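Local coordinates for aerobic respiration control sensor protein ArcB (Escherichia coli, PDB 2A0B) that serves as the histidine phosphotransfer (HPt) domain of a membrane sensor kinase, passing phosphoryl groups along the relay that activates the anaerobic repressor ArcA, at residues A[6-11]-A[112-117]; A[15-20]-A[27-32]; A[34-39]-A[71-76]; A[42-47]-A[102-107]; A[57-62]-A[91-96]. All blocks are in the same frame, centred on the assembly; numbering follows the deposited sequence.

Contact 1: A[6-11]-A[112-117]; sequences SKSEAL and VEVLKA
Ser8 and Val114 bring their CA atoms to 6.8 Å of each other where helix 7-11 passes helix 93-122, with the two short segment axes 10.2 Å apart at closest approach and inclined at 117°. The long helix is one of the members of the HPt four-helix bundle, and the short N-terminal helix lies across its flank. Val114 dominates the joint: of the 151 Å² buried between the segments, 87 Å² belongs to this one residue. Its CG1 stands anti to the backbone N (chi1 173°), which swings CG2 round beside that N, and CG2 is the methyl that meets two side chains of the short helix. Lys7 passes it with the aliphatic part of an extended chain, CE lying 4.1 Å from Val114 CG2. Leu11 crosses Val114 at about a right angle and contributes CD1, 4.2 Å from the same CG2. Beyond the two segments, Lys7 also touches His110 and Ser8 touches Trp118, while the side chain of Leu11 comes within about 4 Å of that of His77, a zinc ligand. No direct hydrogen bond joins the two segments; the polar link runs through a water. That water lies 3.0 Å from Ser8 OG and donates a hydrogen bond to the carbonyl oxygen Val114 O over 2.8 Å.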
# COMPACT_ATOMS: atom_id res chain seq x y z
N SER A 6 14.93 -11.40 -2.85
CA SER A 6 14.81 -10.07 -3.47
C SER A 6 13.42 -9.48 -3.25
O SER A 6 13.27 -8.27 -3.43
CB SER A 6 15.12 -10.11 -4.96
N LYS A 7 12.46 -10.29 -2.81
CA LYS A 7 11.12 -9.79 -2.61
C LYS A 7 11.04 -8.80 -1.44
O LYS A 7 10.26 -7.85 -1.55
CB LYS A 7 10.08 -10.86 -2.49
CG LYS A 7 9.70 -11.59 -1.24
CD LYS A 7 8.79 -12.75 -1.68
CE LYS A 7 8.64 -13.86 -0.66
NZ LYS A 7 7.35 -14.57 -0.96
N SER A 8 11.79 -9.03 -0.38
CA SER A 8 11.77 -8.09 0.75
C SER A 8 12.24 -6.72 0.26
O SER A 8 11.58 -5.71 0.51
CB SER A 8 12.62 -8.58 1.92
OG SER A 8 12.05 -9.72 2.55
N GLU A 9 13.35 -6.67 -0.47
CA GLU A 9 13.90 -5.41 -0.95
C GLU A 9 12.97 -4.63 -1.85
O GLU A 9 12.89 -3.40 -1.86
CB GLU A 9 15.22 -5.65 -1.74
CG GLU A 9 16.21 -6.41 -0.89
CD GLU A 9 17.59 -6.60 -1.50
OE1 GLU A 9 17.74 -6.69 -2.73
OE2 GLU A 9 18.54 -6.66 -0.67
N ALA A 10 12.26 -5.38 -2.70
CA ALA A 10 11.37 -4.79 -3.66
C ALA A 10 10.08 -4.30 -3.05
O ALA A 10 9.57 -3.25 -3.45
CB ALA A 10 11.08 -5.84 -4.74
N LEU A 11 9.50 -4.98 -2.07
CA LEU A 11 8.19 -4.67 -1.59
C LEU A 11 8.28 -3.75 -0.29
O LEU A 11 7.24 -3.22 -0.07
CB LEU A 11 7.39 -5.93 -1.22
CG LEU A 11 7.17 -6.93 -2.45
CD1 LEU A 11 6.45 -8.14 -1.92
CD2 LEU A 11 6.29 -6.16 -3.44
N VAL A 112 1.43 -7.84 2.70
CA VAL A 112 1.40 -7.81 4.24
C VAL A 112 2.06 -9.03 4.81
O VAL A 112 2.86 -9.00 5.77
CB VAL A 112 -0.04 -7.70 4.66
CG1 VAL A 112 -0.29 -8.10 6.13
CG2 VAL A 112 -0.66 -6.32 4.35
N GLU A 113 1.84 -10.24 4.16
CA GLU A 113 2.54 -11.42 4.70
C GLU A 113 4.01 -11.36 4.63
O GLU A 113 4.81 -11.87 5.43
CB GLU A 113 2.05 -12.67 3.86
CG GLU A 113 0.62 -12.97 4.13
CD GLU A 113 -0.04 -13.98 3.19
OE1 GLU A 113 0.56 -14.25 2.13
OE2 GLU A 113 -1.12 -14.45 3.52
N VAL A 114 4.66 -10.76 3.59
CA VAL A 114 6.05 -10.53 3.41
C VAL A 114 6.58 -9.56 4.55
O VAL A 114 7.62 -9.90 5.04
CB VAL A 114 6.38 -9.93 2.02
CG1 VAL A 114 7.82 -9.54 1.90
CG2 VAL A 114 6.12 -11.09 1.00
N LEU A 115 5.81 -8.56 4.83
CA LEU A 115 6.31 -7.65 5.95
C LEU A 115 6.21 -8.39 7.27
O LEU A 115 7.20 -8.30 8.01
CB LEU A 115 5.46 -6.40 5.85
CG LEU A 115 5.69 -5.43 7.08
CD1 LEU A 115 7.11 -5.07 7.07
CD2 LEU A 115 4.68 -4.29 6.92
N LYS A 116 5.16 -9.15 7.49
CA LYS A 116 5.07 -9.89 8.78
C LYS A 116 6.27 -10.78 8.94
O LYS A 116 6.91 -10.91 9.99
CB LYS A 116 3.81 -10.70 8.91
CG LYS A 116 2.59 -9.90 9.24
CD LYS A 116 1.31 -10.68 9.23
CE LYS A 116 0.09 -9.89 9.66
NZ LYS A 116 -1.17 -10.69 9.50
N ALA A 117 6.66 -11.52 7.87
CA ALA A 117 7.78 -12.41 7.96
C ALA A 117 9.08 -11.71 8.21
O ALA A 117 9.94 -12.17 8.96
CB ALA A 117 7.80 -13.25 6.65
O HOH W 1 9.94 -11.20 4.14

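Contact 2: A[15-20]-A[27-32]; sequences PMLEQY and KLITDG
Ile29 presents two diverging branches to the helix opposite, and each finds a different partner. CG1 lies anti to the carbonyl carbon (chi1 -64°), and the extended chi2 of 154° sends CD1 forward to 4.0 Å from Tyr20 CB. The other branch, CG2, is thereby placed anti to the backbone N and faces Leu17, whose CD2 stands 4.4 Å from Ile29 CG2. Tyr20 therefore meets the isoleucine with the root of its side chain and not with its ring. From CB the phenol runs away from Ile29, and Tyr20 OH ends 8.5 Å from Ile29 CD1. One face of the ring has Met16 CE above it, displaced toward the rim, but Met16 was modelled in two conformers, so this packing is less certain. The first bond of Leu17 points neither at nor away from the segment 27-32, but its branched end comes nearer to Ile29. These residues join helix 14-23 to helix 26-52, which follow each other in the chain with only a short turn between them; the second is a long member of the HPt four-helix bundle. The contact is compact: Ile29 supplies 66 of the 130 Å² buried. Helix 93-122 closes round the same apolar cluster, with Leu115 and Trp118 against Leu17 and Val119 against Ile29. On helix 26-52 a salt bridge spans one turn, Lys27 NZ reaching Asp31 OD2 at 2.6 Å through the syn lone pair of that oxygen, while Thr30 OG1 is hydrogen-bonded to Pro26 O.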
# COMPACT_ATOMS: atom_id res chain seq x y z
N PRO A 15 15.37 0.30 4.75
CA PRO A 15 16.07 1.34 5.54
C PRO A 15 15.09 1.96 6.55
O PRO A 15 15.51 2.14 7.73
CB PRO A 15 16.51 2.37 4.53
CG PRO A 15 16.82 1.47 3.32
CD PRO A 15 15.61 0.56 3.31
N MET A 16 13.89 2.31 6.19
CA MET A 16 12.93 2.93 7.09
C MET A 16 12.57 1.94 8.18
O MET A 16 12.51 2.23 9.40
CB MET A 16 11.68 3.46 6.38
CG MET A 16 10.55 3.92 7.31
SD MET A 16 9.47 2.56 7.78
CE MET A 16 7.94 3.39 8.21
N LEU A 17 12.28 0.67 7.84
CA LEU A 17 11.90 -0.32 8.82
C LEU A 17 13.04 -0.59 9.82
O LEU A 17 12.68 -0.82 10.99
CB LEU A 17 11.47 -1.64 8.10
CG LEU A 17 10.11 -1.40 7.43
CD1 LEU A 17 9.96 -2.58 6.40
CD2 LEU A 17 8.91 -1.46 8.35
N GLU A 18 14.27 -0.61 9.36
CA GLU A 18 15.37 -0.93 10.28
C GLU A 18 15.51 0.28 11.26
O GLU A 18 15.72 -0.03 12.45
CB GLU A 18 16.66 -1.19 9.54
CG GLU A 18 16.56 -2.63 8.97
CD GLU A 18 17.84 -3.17 8.39
OE1 GLU A 18 18.88 -2.49 8.33
OE2 GLU A 18 17.79 -4.37 7.99
N GLN A 19 15.35 1.47 10.69
CA GLN A 19 15.47 2.63 11.63
C GLN A 19 14.31 2.56 12.59
O GLN A 19 14.46 2.79 13.85
CB GLN A 19 15.42 3.90 10.79
CG GLN A 19 15.50 5.18 11.65
CD GLN A 19 15.32 6.42 10.79
OE1 GLN A 19 16.31 7.09 10.51
NE2 GLN A 19 14.13 6.78 10.39
N TYR A 20 13.09 2.28 12.17
CA TYR A 20 11.95 2.15 13.04
C TYR A 20 12.11 1.12 14.13
O TYR A 20 11.74 1.39 15.32
CB TYR A 20 10.69 1.86 12.22
CG TYR A 20 10.00 3.15 11.86
CD1 TYR A 20 10.70 4.27 11.40
CD2 TYR A 20 8.63 3.26 11.99
CE1 TYR A 20 10.07 5.45 11.07
CE2 TYR A 20 7.98 4.44 11.67
CZ TYR A 20 8.70 5.53 11.21
OH TYR A 20 8.00 6.68 10.90
N LYS A 27 6.56 -3.65 18.16
CA LYS A 27 5.16 -3.59 18.49
C LYS A 27 4.40 -2.49 17.77
O LYS A 27 3.23 -2.69 17.42
CB LYS A 27 4.88 -3.42 19.99
CG LYS A 27 3.44 -3.79 20.31
CD LYS A 27 2.96 -3.18 21.62
CE LYS A 27 1.54 -3.66 21.90
NZ LYS A 27 0.54 -2.58 21.72
N LEU A 28 4.99 -1.30 17.64
CA LEU A 28 4.22 -0.25 16.97
C LEU A 28 4.07 -0.66 15.49
O LEU A 28 3.00 -0.38 14.96
CB LEU A 28 4.80 1.15 17.15
CG LEU A 28 3.84 2.28 16.76
CD1 LEU A 28 2.74 2.41 17.81
CD2 LEU A 28 4.55 3.62 16.56
N ILE A 29 5.06 -1.28 14.90
CA ILE A 29 4.98 -1.74 13.51
C ILE A 29 3.90 -2.82 13.38
O ILE A 29 2.96 -2.73 12.60
CB ILE A 29 6.36 -2.23 13.04
CG1 ILE A 29 7.36 -1.05 13.05
CG2 ILE A 29 6.34 -2.83 11.64
CD1 ILE A 29 8.80 -1.50 13.22
N THR A 30 3.92 -3.84 14.23
CA THR A 30 2.91 -4.89 14.13
C THR A 30 1.51 -4.42 14.46
O THR A 30 0.52 -4.85 13.84
CB THR A 30 3.32 -6.16 14.91
OG1 THR A 30 3.65 -5.80 16.25
CG2 THR A 30 4.53 -6.85 14.32
N ASP A 31 1.33 -3.50 15.44
CA ASP A 31 0.02 -2.96 15.68
C ASP A 31 -0.50 -2.14 14.48
O ASP A 31 -1.70 -2.17 14.25
CB ASP A 31 -0.00 -2.01 16.90
CG ASP A 31 0.20 -2.78 18.19
OD1 ASP A 31 0.06 -4.01 18.20
OD2 ASP A 31 0.52 -2.11 19.21
N GLY A 32 0.37 -1.37 13.88
CA GLY A 32 0.04 -0.51 12.73
C GLY A 32 -0.38 -1.47 11.57
O GLY A 32 -1.35 -1.15 10.92

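Contact 3: A[34-39]-A[71-76]; sequences AVFEKM and GSVGLR
Phe36 and Leu75 are aimed at each other by their first torsions: the phenylalanine holds CG anti to its own backbone N (chi1 -179°), and the leucine holds CG anti to the carbonyl carbon (chi1 -68°). The two side chains come from opposite directions, and the methyl Leu75 CD1 settles over one face of the Phe36 ring. It lies 4.0 Å from the ring centroid and 30° off the ring normal, a CH-pi contact, displaced so that the nearest ring atom, Phe36 CE2, is 3.5 Å from Leu75 CD1. Val73 adds a looser touch, its CG2 4.4 Å from Phe36 CG and oblique to the ring. The backbone that delivers Val73 and Leu75 is a helix terminus. Gly74, with positive phi, is the C-prime residue of a Schellman motif, in which Leu75 N pairs with Ala70 O and Gly74 N, weakly, with Gly71 O. Leu75 then centres an inverse gamma turn and is the N-cap residue of helix 76-85. The contact thus lies where helix 56-72 gives way to helix 76-85 beside helix 26-52; Ala69 and Ala70 also pack on Phe36, and helix 93-122 approaches with Val112 on Phe36 and Leu115 on Leu75.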
# COMPACT_ATOMS: atom_id res chain seq x y z
N ALA A 34 -1.66 -4.45 11.76
CA ALA A 34 -2.95 -5.04 12.05
C ALA A 34 -4.07 -4.10 11.69
O ALA A 34 -5.13 -4.47 11.17
CB ALA A 34 -3.04 -5.47 13.52
N VAL A 35 -3.88 -2.77 11.92
CA VAL A 35 -4.86 -1.81 11.55
C VAL A 35 -4.93 -1.68 9.98
O VAL A 35 -6.04 -1.64 9.49
CB VAL A 35 -4.58 -0.39 12.12
CG1 VAL A 35 -5.53 0.66 11.57
CG2 VAL A 35 -4.79 -0.55 13.64
N PHE A 36 -3.79 -1.72 9.39
CA PHE A 36 -3.75 -1.63 7.88
C PHE A 36 -4.53 -2.82 7.32
O PHE A 36 -5.35 -2.57 6.40
CB PHE A 36 -2.32 -1.64 7.43
CG PHE A 36 -2.13 -1.52 5.92
CD1 PHE A 36 -2.14 -0.28 5.33
CD2 PHE A 36 -1.90 -2.68 5.20
CE1 PHE A 36 -1.94 -0.22 3.93
CE2 PHE A 36 -1.74 -2.61 3.81
CZ PHE A 36 -1.73 -1.38 3.20
N GLU A 37 -4.26 -4.01 7.85
CA GLU A 37 -5.02 -5.17 7.29
C GLU A 37 -6.50 -5.08 7.44
O GLU A 37 -7.33 -5.58 6.66
CB GLU A 37 -4.61 -6.44 8.03
CG GLU A 37 -3.24 -7.00 7.78
CD GLU A 37 -3.19 -8.33 8.57
OE1 GLU A 37 -3.76 -9.30 8.08
OE2 GLU A 37 -2.69 -8.34 9.69
N LYS A 38 -7.04 -4.47 8.55
CA LYS A 38 -8.47 -4.37 8.70
C LYS A 38 -9.10 -3.30 7.80
O LYS A 38 -10.29 -3.41 7.56
CB LYS A 38 -8.87 -4.17 10.16
CG LYS A 38 -9.15 -2.81 10.71
CD LYS A 38 -9.84 -2.93 12.09
CE LYS A 38 -8.93 -2.41 13.19
NZ LYS A 38 -9.63 -2.59 14.51
N MET A 39 -8.29 -2.29 7.41
CA MET A 39 -8.90 -1.22 6.64
C MET A 39 -8.80 -1.45 5.11
O MET A 39 -9.66 -0.93 4.39
CB MET A 39 -8.19 0.12 6.89
CG MET A 39 -8.20 0.49 8.40
SD MET A 39 -9.82 0.62 9.14
CE MET A 39 -10.57 1.91 8.22
N GLY A 71 2.65 3.72 3.25
CA GLY A 71 3.96 4.33 3.49
C GLY A 71 4.19 4.37 5.03
O GLY A 71 5.35 4.20 5.41
N SER A 72 3.14 4.45 5.78
CA SER A 72 3.30 4.55 7.24
C SER A 72 3.88 3.28 7.84
O SER A 72 4.46 3.29 8.93
CB SER A 72 1.98 4.94 7.86
OG SER A 72 1.11 3.89 8.18
N VAL A 73 3.59 2.12 7.21
CA VAL A 73 4.09 0.84 7.67
C VAL A 73 5.15 0.22 6.77
O VAL A 73 5.54 -0.94 7.00
CB VAL A 73 2.92 -0.14 7.92
CG1 VAL A 73 2.04 0.34 9.07
CG2 VAL A 73 2.04 -0.37 6.67
N GLY A 74 5.74 0.94 5.84
CA GLY A 74 6.88 0.47 5.06
C GLY A 74 6.49 -0.43 3.82
O GLY A 74 7.51 -1.04 3.44
N LEU A 75 5.28 -0.26 3.47
CA LEU A 75 4.92 -1.13 2.22
C LEU A 75 5.25 -0.24 0.99
O LEU A 75 4.26 0.33 0.51
CB LEU A 75 3.48 -1.56 2.36
CG LEU A 75 3.20 -2.57 3.54
CD1 LEU A 75 1.75 -2.70 3.86
CD2 LEU A 75 3.85 -3.90 3.17
N ARG A 76 6.49 -0.22 0.62
CA ARG A 76 7.00 0.68 -0.42
C ARG A 76 6.33 0.42 -1.81
O ARG A 76 5.93 1.37 -2.43
CB ARG A 76 8.49 0.45 -0.52
CG ARG A 76 9.32 1.27 -1.49
CD ARG A 76 10.44 0.39 -2.04
NE ARG A 76 11.68 0.23 -1.35
CZ ARG A 76 12.67 1.05 -1.01
NH1 ARG A 76 12.67 2.36 -1.22
NH2 ARG A 76 13.75 0.59 -0.36

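Contact 4: A[42-47]-A[102-107]; sequences GYVSVL and EEMKEE. With ZN (zinc ion), chain B.
Two carboxylates of helix 93-122 grip a zinc ion, Glu107 OE2 at 2.0 Å and Glu103 OE2 at 2.1 Å from the metal, and His77 NE2 from helix 76-85 is the third ligand within the chain. The two glutamates are four residues apart, so they rise from successive turns of one helix and close on the ion as a pincer. They do so through different first torsions: Glu103 CG is anti to the backbone N (chi1 -177°), whereas Glu107 CG sits between the backbone N and the carbonyl carbon (chi1 73°). Away from the metal, Val44 of helix 26-52 fits between two neighbouring residues of this segment. Its CG1 packs 3.8 Å from Lys105 CB, at the base of an extended lysine chain whose end leads away. The other methyl, Val44 CG2, lies 4.1 Å from Met104 CG, the two side chains crossing at a slant, and Leu47 CD1 approaches Met104 CE. Met104 has two conformers, so both its touches are less certain than that to Lys105. The CA atoms of Val44 and Lys105 are 6.3 Å apart, and the segment axes approach to 10.4 Å with 155° between their N-to-C directions. Such nearly antiparallel apolar packing is that of the HPt four-helix bundle, here with a carboxylate-histidine zinc site joining helix 93-122 to helix 76-85.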
# COMPACT_ATOMS: atom_id res chain seq x y z
N GLY A 42 -11.88 -2.48 2.74
CA GLY A 42 -12.75 -1.40 2.47
C GLY A 42 -12.15 -0.36 1.55
O GLY A 42 -12.86 0.20 0.70
N TYR A 43 -10.85 -0.05 1.64
CA TYR A 43 -10.19 0.91 0.79
C TYR A 43 -10.20 0.35 -0.68
O TYR A 43 -10.46 1.16 -1.55
CB TYR A 43 -8.75 1.24 1.21
CG TYR A 43 -8.61 1.96 2.59
CD1 TYR A 43 -9.71 2.45 3.21
CD2 TYR A 43 -7.31 1.99 3.07
CE1 TYR A 43 -9.53 3.12 4.47
CE2 TYR A 43 -7.09 2.66 4.33
CZ TYR A 43 -8.24 3.13 4.89
OH TYR A 43 -8.10 3.84 6.15
N VAL A 44 -9.96 -0.94 -0.75
CA VAL A 44 -9.90 -1.47 -2.18
C VAL A 44 -11.31 -1.51 -2.73
O VAL A 44 -11.50 -1.13 -3.91
CB VAL A 44 -9.20 -2.81 -2.15
CG1 VAL A 44 -9.42 -3.54 -3.52
CG2 VAL A 44 -7.70 -2.74 -1.93
N SER A 45 -12.33 -1.85 -1.93
CA SER A 45 -13.70 -1.81 -2.41
C SER A 45 -14.12 -0.42 -2.85
O SER A 45 -14.85 -0.22 -3.84
CB SER A 45 -14.67 -2.39 -1.38
OG SER A 45 -14.26 -3.72 -1.07
N VAL A 46 -13.70 0.64 -2.16
CA VAL A 46 -14.01 2.01 -2.56
C VAL A 46 -13.29 2.34 -3.87
O VAL A 46 -13.91 2.98 -4.72
CB VAL A 46 -13.63 3.04 -1.48
CG1 VAL A 46 -13.71 4.47 -1.98
CG2 VAL A 46 -14.58 2.83 -0.29
N LEU A 47 -12.04 1.95 -4.06
CA LEU A 47 -11.33 2.14 -5.30
C LEU A 47 -12.16 1.52 -6.46
O LEU A 47 -12.33 2.23 -7.45
CB LEU A 47 -9.96 1.47 -5.42
CG LEU A 47 -8.75 2.24 -4.92
CD1 LEU A 47 -7.53 1.34 -4.95
CD2 LEU A 47 -8.54 3.51 -5.75
N GLU A 102 -6.51 -3.31 -10.01
CA GLU A 102 -6.52 -4.77 -9.89
C GLU A 102 -5.25 -5.34 -9.34
O GLU A 102 -5.31 -6.33 -8.58
CB GLU A 102 -6.71 -5.29 -11.36
CG GLU A 102 -6.83 -6.81 -11.35
CD GLU A 102 -8.01 -7.42 -10.66
OE1 GLU A 102 -9.10 -6.84 -10.41
OE2 GLU A 102 -7.83 -8.61 -10.30
N GLU A 103 -4.07 -4.88 -9.67
CA GLU A 103 -2.79 -5.28 -9.18
C GLU A 103 -2.77 -5.13 -7.62
O GLU A 103 -2.44 -6.06 -6.92
CB GLU A 103 -1.70 -4.44 -9.77
CG GLU A 103 -0.34 -4.90 -9.31
CD GLU A 103 0.75 -4.03 -9.84
OE1 GLU A 103 0.61 -3.29 -10.88
OE2 GLU A 103 1.87 -4.02 -9.29
N MET A 104 -3.22 -3.93 -7.24
CA MET A 104 -3.34 -3.72 -5.75
C MET A 104 -4.25 -4.71 -5.10
O MET A 104 -3.92 -5.30 -4.05
CB MET A 104 -3.95 -2.31 -5.50
CG MET A 104 -4.16 -2.14 -3.98
SD MET A 104 -2.88 -1.04 -3.30
CE MET A 104 -3.45 0.44 -4.15
N LYS A 105 -5.45 -4.97 -5.63
CA LYS A 105 -6.45 -5.85 -5.09
C LYS A 105 -5.86 -7.25 -4.93
O LYS A 105 -6.07 -7.96 -3.93
CB LYS A 105 -7.68 -5.86 -6.00
CG LYS A 105 -8.72 -6.91 -5.60
CD LYS A 105 -9.88 -6.83 -6.59
CE LYS A 105 -11.17 -7.34 -5.95
NZ LYS A 105 -12.23 -7.57 -6.99
N GLU A 106 -5.18 -7.70 -5.99
CA GLU A 106 -4.67 -9.06 -5.99
C GLU A 106 -3.49 -9.27 -5.07
O GLU A 106 -3.31 -10.41 -4.60
CB GLU A 106 -4.20 -9.52 -7.42
CG GLU A 106 -5.40 -9.70 -8.35
CD GLU A 106 -4.99 -10.11 -9.79
OE1 GLU A 106 -3.90 -10.61 -10.00
OE2 GLU A 106 -5.86 -9.84 -10.62
N GLU A 107 -2.62 -8.28 -4.78
CA GLU A 107 -1.42 -8.52 -4.07
C GLU A 107 -1.36 -7.94 -2.57
O GLU A 107 -0.36 -8.41 -2.03
CB GLU A 107 -0.23 -7.89 -4.72
CG GLU A 107 -0.19 -6.35 -4.57
CD GLU A 107 1.08 -5.87 -5.17
OE1 GLU A 107 2.22 -6.14 -4.81
OE2 GLU A 107 0.90 -5.17 -6.21
ZN ZN B . 2.43 -5.00 -7.54

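Contact 5: A[57-62]-A[91-96]; sequences KGIVEE and PAWEDN
The indole of Trp93 meets Ile59 and Val60 of helix 56-72 with the CZ2 side of its six-membered ring, both methyls coming obliquely, while Glu94 CD lies in the indole plane at the edge. CZ2 is the nearest ring atom to each: Ile59 CG2 is 4.0 Å from Trp93 CZ2, and Val60 CG2 is 4.3 Å from the same atom. The tryptophan spans a wide backbone separation: even the nearest CA atoms, those of Val60 and Trp93, are 10.7 Å apart. Its CG stands anti to the backbone N (chi1 -170°), and this throws the ring outward to the other helix. The rotation of the indole is further tied by a hydrogen bond from Trp93 NE1 to Ile85 O. In the HPt four-helix bundle this joins the first turn of helix 93-122 to helix 56-72, which carries the phosphorylation site His64; the side chain of Val60 is about 6 Å from that of His64. Pro88 of the preceding loop touches both Val60 and Trp93, and Trp100 packs on Trp93 from its own helix. Asp95 is counted among the residues of the zinc site, yet it stands far from the ion within this chain, so its part is probably played across a crystal contact.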
# COMPACT_ATOMS: atom_id res chain seq x y z
N LYS A 57 -12.17 11.90 -9.27
CA LYS A 57 -11.81 12.50 -7.98
C LYS A 57 -11.84 11.44 -6.88
O LYS A 57 -10.98 11.48 -5.99
CB LYS A 57 -12.73 13.68 -7.65
CG LYS A 57 -12.80 14.08 -6.19
CD LYS A 57 -13.33 15.51 -6.01
CE LYS A 57 -13.85 15.68 -4.58
NZ LYS A 57 -12.89 16.41 -3.71
N GLY A 58 -12.81 10.56 -6.92
CA GLY A 58 -12.98 9.47 -5.94
C GLY A 58 -11.80 8.52 -6.00
O GLY A 58 -11.22 8.07 -5.01
N ILE A 59 -11.37 8.13 -7.24
CA ILE A 59 -10.22 7.28 -7.39
C ILE A 59 -8.94 7.93 -6.90
O ILE A 59 -8.17 7.28 -6.19
CB ILE A 59 -9.98 6.89 -8.90
CG1 ILE A 59 -11.20 6.11 -9.41
CG2 ILE A 59 -8.66 6.17 -9.08
CD1 ILE A 59 -11.08 6.00 -10.96
N VAL A 60 -8.69 9.19 -7.21
CA VAL A 60 -7.46 9.86 -6.81
C VAL A 60 -7.49 10.02 -5.27
O VAL A 60 -6.41 9.87 -4.71
CB VAL A 60 -7.40 11.24 -7.52
CG1 VAL A 60 -6.31 12.13 -6.94
CG2 VAL A 60 -7.15 11.00 -9.02
N GLU A 61 -8.63 10.34 -4.71
CA GLU A 61 -8.68 10.55 -3.24
C GLU A 61 -8.39 9.27 -2.47
O GLU A 61 -7.58 9.24 -1.53
CB GLU A 61 -10.06 11.10 -2.85
CG GLU A 61 -10.01 12.61 -2.66
CD GLU A 61 -11.33 13.31 -2.91
OE1 GLU A 61 -12.38 12.64 -2.84
OE2 GLU A 61 -11.32 14.54 -3.20
N GLU A 62 -8.92 8.14 -2.96
CA GLU A 62 -8.68 6.85 -2.29
C GLU A 62 -7.28 6.41 -2.54
O GLU A 62 -6.57 5.80 -1.67
CB GLU A 62 -9.76 5.83 -2.72
CG GLU A 62 -9.90 4.69 -1.72
CD GLU A 62 -10.53 5.13 -0.40
OE1 GLU A 62 -10.97 6.28 -0.25
OE2 GLU A 62 -10.58 4.27 0.50
N PRO A 91 0.78 10.44 -18.41
CA PRO A 91 0.21 10.07 -19.74
C PRO A 91 -0.50 8.72 -19.75
O PRO A 91 -1.50 8.52 -20.46
CB PRO A 91 1.45 9.99 -20.60
CG PRO A 91 2.51 10.80 -19.96
CD PRO A 91 2.20 10.74 -18.46
N ALA A 92 0.02 7.73 -19.02
CA ALA A 92 -0.57 6.39 -18.99
C ALA A 92 -1.72 6.20 -18.03
O ALA A 92 -2.34 5.17 -17.85
CB ALA A 92 0.53 5.40 -18.64
N TRP A 93 -2.12 7.25 -17.22
CA TRP A 93 -3.13 7.07 -16.21
C TRP A 93 -4.46 6.50 -16.64
O TRP A 93 -5.00 5.55 -16.13
CB TRP A 93 -3.37 8.42 -15.41
CG TRP A 93 -4.23 8.27 -14.19
CD1 TRP A 93 -3.72 8.00 -12.90
CD2 TRP A 93 -5.62 8.36 -14.04
NE1 TRP A 93 -4.79 7.98 -12.05
CE2 TRP A 93 -5.98 8.17 -12.65
CE3 TRP A 93 -6.69 8.60 -14.92
CZ2 TRP A 93 -7.29 8.21 -12.24
CZ3 TRP A 93 -7.99 8.64 -14.46
CH2 TRP A 93 -8.32 8.42 -13.11
N GLU A 94 -5.06 7.07 -17.74
CA GLU A 94 -6.34 6.56 -18.17
C GLU A 94 -6.21 5.08 -18.68
O GLU A 94 -7.16 4.36 -18.38
CB GLU A 94 -6.82 7.44 -19.36
CG GLU A 94 -7.41 8.77 -18.91
CD GLU A 94 -8.81 8.72 -18.37
OE1 GLU A 94 -9.56 7.74 -18.55
OE2 GLU A 94 -9.27 9.71 -17.73
N ASP A 95 -5.09 4.82 -19.29
CA ASP A 95 -4.94 3.44 -19.82
C ASP A 95 -4.72 2.40 -18.71
O ASP A 95 -5.05 1.24 -18.84
CB ASP A 95 -3.72 3.31 -20.69
CG ASP A 95 -3.91 3.89 -22.16
OD1 ASP A 95 -5.07 4.11 -22.40
OD2 ASP A 95 -2.76 4.10 -22.53
N ASN A 96 -4.02 2.84 -17.63
CA ASN A 96 -3.52 1.86 -16.68
C ASN A 96 -4.14 1.96 -15.28
O ASN A 96 -3.92 0.95 -14.58
CB ASN A 96 -2.01 2.17 -16.56
CG ASN A 96 -1.21 1.63 -17.75
OD1 ASN A 96 -1.85 0.88 -18.50
ND2 ASN A 96 0.06 1.97 -17.83

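In the fold
The five contacts follow the length of the helical bundle, from contact 2 at one end to contact 5 at the other, their centres 30 Å apart. Contact 3 lies 10 Å from contact 2, contact 4 a further 13 Å on, and contact 5 another 13 Å beyond. Helix 26-52 serves contacts 2, 3 and 4, while helix 93-122 serves contacts 1, 4 and 5. Along the chain contact 1 encloses all the others; contact 2 closes before contact 3 opens, and contact 3 alternates with both 4 and 5. The Lys116-Glu37 salt bridge ties contacts 1 and 3. The side chains of Val60 (contact 5) and Leu47 (contact 4) lie about 6 and 9 Å from that of phosphorylation site His64; contacts 1 to 3 join the bundle's other part.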